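Local coordinates for La-related protein 7 homolog (Schizosaccharomyces pombe, PDB 6TZN), which binds telomerase RNA ter1 and promotes its assembly with the catalytic subunit trt1, here represented by its C-terminal xRRM domain, at residues L22-Y34 with P47-I61. Numbering follows the deposited sequence.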
loop_
_atom_site.group_PDB
_atom_site.type_symbol
_atom_site.label_atom_id
_atom_site.label_comp_id
_atom_site.label_asym_id
_atom_site.label_seq_id
_atom_site.Cartn_x
_atom_site.Cartn_y
_atom_site.Cartn_z
ATOM N N LEU A 22 -0.644 14.722 1.183
ATOM C CA LEU A 22 -1.980 15.293 1.133
ATOM C C LEU A 22 -2.962 14.421 0.355
ATOM O O LEU A 22 -4.030 14.893 -0.045
ATOM C CB LEU A 22 -1.933 16.746 0.658
ATOM C CG LEU A 22 -1.209 17.658 1.674
ATOM C CD1 LEU A 22 -0.780 18.967 1.044
ATOM C CD2 LEU A 22 -2.061 17.912 2.921
ATOM N N THR A 23 -2.632 13.140 0.169
ATOM C CA THR A 23 -3.509 12.203 -0.516
ATOM C C THR A 23 -4.652 11.771 0.408
ATOM O O THR A 23 -4.827 12.301 1.513
ATOM C CB THR A 23 -2.692 11.039 -1.082
ATOM O OG1 THR A 23 -3.451 10.383 -2.104
ATOM C CG2 THR A 23 -2.312 10.023 0.005
ATOM N N ASN A 24 -5.470 10.830 -0.066
ATOM C CA ASN A 24 -6.604 10.332 0.703
ATOM C C ASN A 24 -6.816 8.850 0.411
ATOM O O ASN A 24 -6.179 8.271 -0.472
ATOM C CB ASN A 24 -7.871 11.178 0.486
ATOM C CG ASN A 24 -8.383 11.148 -0.945
ATOM O OD1 ASN A 24 -7.941 10.350 -1.769
ATOM N ND2 ASN A 24 -9.350 12.011 -1.239
ATOM N N LYS A 25 -7.723 8.236 1.173
ATOM C CA LYS A 25 -7.931 6.794 1.058
ATOM C C LYS A 25 -8.422 6.401 -0.330
ATOM O O LYS A 25 -8.035 5.352 -0.853
ATOM C CB LYS A 25 -8.909 6.309 2.127
ATOM C CG LYS A 25 -8.302 6.178 3.511
ATOM C CD LYS A 25 -9.311 5.641 4.517
ATOM C CE LYS A 25 -8.793 5.806 5.932
ATOM N NZ LYS A 25 -9.383 4.818 6.869
ATOM N N SER A 26 -9.288 7.215 -0.937
ATOM C CA SER A 26 -9.790 6.892 -2.268
ATOM C C SER A 26 -8.657 6.840 -3.287
ATOM O O SER A 26 -8.587 5.913 -4.111
ATOM C CB SER A 26 -10.835 7.918 -2.697
ATOM O OG SER A 26 -11.255 7.674 -4.025
ATOM N N THR A 27 -7.753 7.821 -3.243
ATOM C CA THR A 27 -6.622 7.821 -4.161
ATOM C C THR A 27 -5.701 6.644 -3.886
ATOM O O THR A 27 -5.231 5.994 -4.823
ATOM C CB THR A 27 -5.853 9.141 -4.077
ATOM O OG1 THR A 27 -6.748 10.228 -4.332
ATOM C CG2 THR A 27 -4.716 9.180 -5.099
ATOM N N ILE A 28 -5.436 6.350 -2.609
ATOM C CA ILE A 28 -4.599 5.196 -2.284
ATOM C C ILE A 28 -5.214 3.919 -2.838
ATOM O O ILE A 28 -4.523 3.088 -3.438
ATOM C CB ILE A 28 -4.346 5.100 -0.766
ATOM C CG1 ILE A 28 -3.591 6.330 -0.258
ATOM C CG2 ILE A 28 -3.608 3.807 -0.432
ATOM C CD1 ILE A 28 -3.668 6.487 1.261
ATOM N N HIS A 29 -6.524 3.753 -2.672
ATOM C CA HIS A 29 -7.194 2.569 -3.202
ATOM C C HIS A 29 -7.011 2.467 -4.713
ATOM O O HIS A 29 -6.656 1.406 -5.241
ATOM C CB HIS A 29 -8.681 2.606 -2.839
ATOM C CG HIS A 29 -9.422 1.362 -3.215
ATOM N ND1 HIS A 29 -9.888 0.466 -2.278
ATOM C CD2 HIS A 29 -9.781 0.866 -4.422
ATOM C CE1 HIS A 29 -10.506 -0.528 -2.892
ATOM N NE2 HIS A 29 -10.448 -0.312 -4.194
ATOM N N SER A 30 -7.235 3.572 -5.427
ATOM C CA SER A 30 -7.086 3.561 -6.878
ATOM C C SER A 30 -5.646 3.291 -7.286
ATOM O O SER A 30 -5.394 2.548 -8.246
ATOM C CB SER A 30 -7.552 4.895 -7.459
ATOM O OG SER A 30 -8.939 5.060 -7.246
ATOM N N LEU A 31 -4.688 3.901 -6.583
ATOM C CA LEU A 31 -3.279 3.683 -6.891
ATOM C C LEU A 31 -2.907 2.217 -6.688
ATOM O O LEU A 31 -2.263 1.592 -7.548
ATOM C CB LEU A 31 -2.419 4.595 -6.018
ATOM C CG LEU A 31 -0.907 4.597 -6.249
ATOM C CD1 LEU A 31 -0.318 5.959 -5.861
ATOM C CD2 LEU A 31 -0.228 3.484 -5.464
ATOM N N LEU A 32 -3.300 1.645 -5.550
ATOM C CA LEU A 32 -3.007 0.238 -5.296
ATOM C C LEU A 32 -3.615 -0.651 -6.373
ATOM O O LEU A 32 -2.958 -1.567 -6.868
ATOM C CB LEU A 32 -3.535 -0.155 -3.919
ATOM C CG LEU A 32 -2.804 0.442 -2.720
ATOM C CD1 LEU A 32 -3.532 0.083 -1.442
ATOM C CD2 LEU A 32 -1.360 -0.036 -2.656
ATOM N N SER A 33 -4.867 -0.394 -6.759
ATOM C CA SER A 33 -5.507 -1.202 -7.792
ATOM C C SER A 33 -4.796 -1.060 -9.132
ATOM O O SER A 33 -4.608 -2.048 -9.852
ATOM C CB SER A 33 -6.975 -0.806 -7.920
ATOM O OG SER A 33 -7.629 -0.936 -6.671
ATOM N N TYR A 34 -4.401 0.160 -9.483
ATOM C CA TYR A 34 -3.707 0.405 -10.740
ATOM C C TYR A 34 -2.395 -0.367 -10.793
ATOM O O TYR A 34 -2.098 -1.053 -11.781
ATOM C CB TYR A 34 -3.468 1.914 -10.878
ATOM C CG TYR A 34 -2.846 2.327 -12.186
ATOM C CD1 TYR A 34 -1.469 2.267 -12.375
ATOM C CD2 TYR A 34 -3.637 2.768 -13.237
ATOM C CE1 TYR A 34 -0.901 2.630 -13.581
ATOM C CE2 TYR A 34 -3.078 3.144 -14.441
ATOM C CZ TYR A 34 -1.712 3.069 -14.608
ATOM O OH TYR A 34 -1.161 3.445 -15.805
ATOM N N PRO A 47 -7.877 -4.563 -1.496
ATOM C CA PRO A 47 -7.408 -3.962 -0.248
ATOM C C PRO A 47 -8.618 -3.692 0.622
ATOM O O PRO A 47 -9.303 -2.678 0.458
ATOM C CB PRO A 47 -6.736 -2.666 -0.714
ATOM C CG PRO A 47 -7.444 -2.308 -1.987
ATOM C CD PRO A 47 -8.034 -3.568 -2.567
ATOM N N MET A 48 -8.908 -4.617 1.533
ATOM C CA MET A 48 -10.166 -4.554 2.264
ATOM C C MET A 48 -10.246 -3.299 3.119
ATOM O O MET A 48 -11.281 -2.624 3.155
ATOM C CB MET A 48 -10.325 -5.782 3.147
ATOM C CG MET A 48 -11.647 -5.777 3.866
ATOM S SD MET A 48 -11.832 -7.222 4.897
ATOM C CE MET A 48 -11.218 -8.419 3.749
ATOM N N TYR A 49 -9.172 -2.981 3.832
ATOM C CA TYR A 49 -9.137 -1.785 4.659
ATOM C C TYR A 49 -7.836 -1.043 4.431
ATOM O O TYR A 49 -6.775 -1.650 4.263
ATOM C CB TYR A 49 -9.309 -2.132 6.142
ATOM C CG TYR A 49 -10.619 -2.833 6.401
ATOM C CD1 TYR A 49 -11.827 -2.189 6.153
ATOM C CD2 TYR A 49 -10.656 -4.145 6.858
ATOM C CE1 TYR A 49 -13.035 -2.819 6.371
ATOM C CE2 TYR A 49 -11.868 -4.784 7.097
ATOM C CZ TYR A 49 -13.053 -4.117 6.834
ATOM O OH TYR A 49 -14.268 -4.726 7.047
ATOM N N ILE A 50 -7.936 0.275 4.401
ATOM C CA ILE A 50 -6.797 1.162 4.269
ATOM C C ILE A 50 -6.779 2.027 5.516
ATOM O O ILE A 50 -7.719 2.796 5.755
ATOM C CB ILE A 50 -6.910 2.019 3.001
ATOM C CG1 ILE A 50 -6.921 1.116 1.763
ATOM C CG2 ILE A 50 -5.788 3.053 2.940
ATOM C CD1 ILE A 50 -7.208 1.854 0.474
ATOM N N ASP A 51 -5.739 1.882 6.328
ATOM C CA ASP A 51 -5.575 2.719 7.512
ATOM C C ASP A 51 -4.668 3.877 7.121
ATOM O O ASP A 51 -3.471 3.689 6.872
ATOM C CB ASP A 51 -4.986 1.921 8.673
ATOM C CG ASP A 51 -5.870 0.746 9.110
ATOM O OD1 ASP A 51 -7.062 0.661 8.725
ATOM O OD2 ASP A 51 -5.359 -0.102 9.861
ATOM N N TYR A 52 -5.238 5.075 7.035
ATOM C CA TYR A 52 -4.485 6.230 6.575
ATOM C C TYR A 52 -5.010 7.476 7.267
ATOM O O TYR A 52 -6.223 7.666 7.369
ATOM C CB TYR A 52 -4.583 6.410 5.053
ATOM C CG TYR A 52 -3.880 7.659 4.599
ATOM C CD1 TYR A 52 -2.490 7.738 4.598
ATOM C CD2 TYR A 52 -4.602 8.787 4.231
ATOM C CE1 TYR A 52 -1.838 8.896 4.215
ATOM C CE2 TYR A 52 -3.959 9.948 3.841
ATOM C CZ TYR A 52 -2.584 9.998 3.838
ATOM O OH TYR A 52 -1.945 11.156 3.480
ATOM N N ARG A 53 -4.087 8.316 7.728
ATOM C CA ARG A 53 -4.410 9.586 8.366
ATOM C C ARG A 53 -3.885 10.711 7.492
ATOM O O ARG A 53 -2.721 10.688 7.083
ATOM C CB ARG A 53 -3.761 9.682 9.747
ATOM C CG ARG A 53 -4.144 10.940 10.498
ATOM N N LYS A 54 -4.733 11.705 7.227
ATOM C CA LYS A 54 -4.333 12.824 6.384
ATOM C C LYS A 54 -3.062 13.479 6.916
ATOM O O LYS A 54 -2.869 13.609 8.131
ATOM C CB LYS A 54 -5.462 13.852 6.313
ATOM C CG LYS A 54 -5.197 14.986 5.344
ATOM C CD LYS A 54 -6.429 15.854 5.144
ATOM C CE LYS A 54 -6.131 17.024 4.226
ATOM N NZ LYS A 54 -5.497 16.564 2.963
ATOM N N ASP A 55 -2.187 13.878 5.990
ATOM C CA ASP A 55 -0.904 14.513 6.284
ATOM C C ASP A 55 0.146 13.557 6.824
ATOM O O ASP A 55 1.163 13.991 7.368
ATOM C CB ASP A 55 -1.016 15.802 7.116
ATOM C CG ASP A 55 -0.684 17.035 6.310
ATOM O OD1 ASP A 55 0.027 16.908 5.293
ATOM O OD2 ASP A 55 -1.145 18.139 6.676
ATOM N N GLU A 56 -0.072 12.258 6.671
ATOM C CA GLU A 56 0.980 11.270 6.840
ATOM C C GLU A 56 1.406 10.757 5.471
ATOM O O GLU A 56 0.691 10.907 4.476
ATOM C CB GLU A 56 0.515 10.129 7.753
ATOM C CG GLU A 56 0.110 10.661 9.137
ATOM C CD GLU A 56 0.003 9.598 10.213
ATOM O OE1 GLU A 56 0.026 8.392 9.895
ATOM O OE2 GLU A 56 -0.115 9.973 11.398
ATOM N N THR A 57 2.601 10.171 5.422
ATOM C CA THR A 57 3.151 9.658 4.175
ATOM C C THR A 57 3.151 8.137 4.140
ATOM O O THR A 57 3.752 7.546 3.237
ATOM C CB THR A 57 4.562 10.207 3.940
ATOM O OG1 THR A 57 5.417 9.784 5.007
ATOM C CG2 THR A 57 4.552 11.729 3.863
ATOM N N GLU A 58 2.499 7.495 5.105
ATOM C CA GLU A 58 2.435 6.044 5.183
ATOM C C GLU A 58 0.995 5.614 5.407
ATOM O O GLU A 58 0.178 6.367 5.948
ATOM C CB GLU A 58 3.314 5.499 6.321
ATOM C CG GLU A 58 4.788 5.837 6.179
ATOM C CD GLU A 58 5.638 5.278 7.305
ATOM O OE1 GLU A 58 5.080 4.617 8.207
ATOM O OE2 GLU A 58 6.867 5.507 7.287
ATOM N N ALA A 59 0.687 4.395 4.969
ATOM C CA ALA A 59 -0.593 3.765 5.249
ATOM C C ALA A 59 -0.347 2.296 5.550
ATOM O O ALA A 59 0.664 1.720 5.140
ATOM C CB ALA A 59 -1.551 3.889 4.057
ATOM N N ILE A 60 -1.286 1.678 6.261
ATOM C CA ILE A 60 -1.273 0.229 6.457
ATOM C C ILE A 60 -2.470 -0.351 5.721
ATOM O O ILE A 60 -3.609 0.067 5.953
ATOM C CB ILE A 60 -1.297 -0.163 7.943
ATOM C CG1 ILE A 60 -0.031 0.340 8.644
ATOM C CG2 ILE A 60 -1.449 -1.675 8.080
ATOM C CD1 ILE A 60 0.036 -0.002 10.118
ATOM N N ILE A 61 -2.210 -1.300 4.825
ATOM C CA ILE A 61 -3.250 -1.947 4.036
ATOM C C ILE A 61 -3.523 -3.327 4.621
ATOM O O ILE A 61 -2.596 -4.132 4.794
ATOM C CB ILE A 61 -2.836 -2.072 2.557
ATOM C CG1 ILE A 61 -2.178 -0.782 2.041
ATOM C CG2 ILE A 61 -4.043 -2.480 1.711
ATOM C CD1 ILE A 61 -3.051 0.461 2.157
HETATM O O HOH W 1 -7.731 5.031 8.964
HETATM O O HOH W 2 -9.970 -0.339 0.740
#
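Ile28 lays its CD1 methyl over one face of the Tyr52 ring, 3.8 Å from the ring centroid and shifted toward the CG side, a CH-pi contact in which the two side chains cross at about a right angle. Tyr52 has CG anti to its own N (chi1 176°), which carries the ring in under the start of helix 25-39; there Thr23 CG2 lies 3.7 Å from the phenol OH. That hydroxyl donates to Glu56 O at 2.8 Å, tying the ring to the last residue of the type II turn Arg53-Glu56. With alanine in place of Tyr52, Ile28 CD1 and Thr23 CG2 would probably face a gap and Glu56 O would lose this donor. Lys25 runs extended past Ile50 and Tyr52 in the opposite direction, and its NZ meets Ile50 O at 2.8 Å, almost in line with the carbonyl (164°). Water 1 accepts from both Lys25 NZ and Tyr52 N. Farther along the helix, which crosses edge strand 47-51 and its neighbour 58-63 in the RRM-type alpha/beta sandwich, Pro47 CG sits over a face of the His29 ring, whose ND1 meets water 2 in the ring plane, and Leu32 CD1 packs 3.7 Å from Ile61 CD1. Buried methyl and ring surface thus holds the helix on the sheet, while the lysine-to-carbonyl bond and one water bridge at the margin fix Lys25 against strand 47-51.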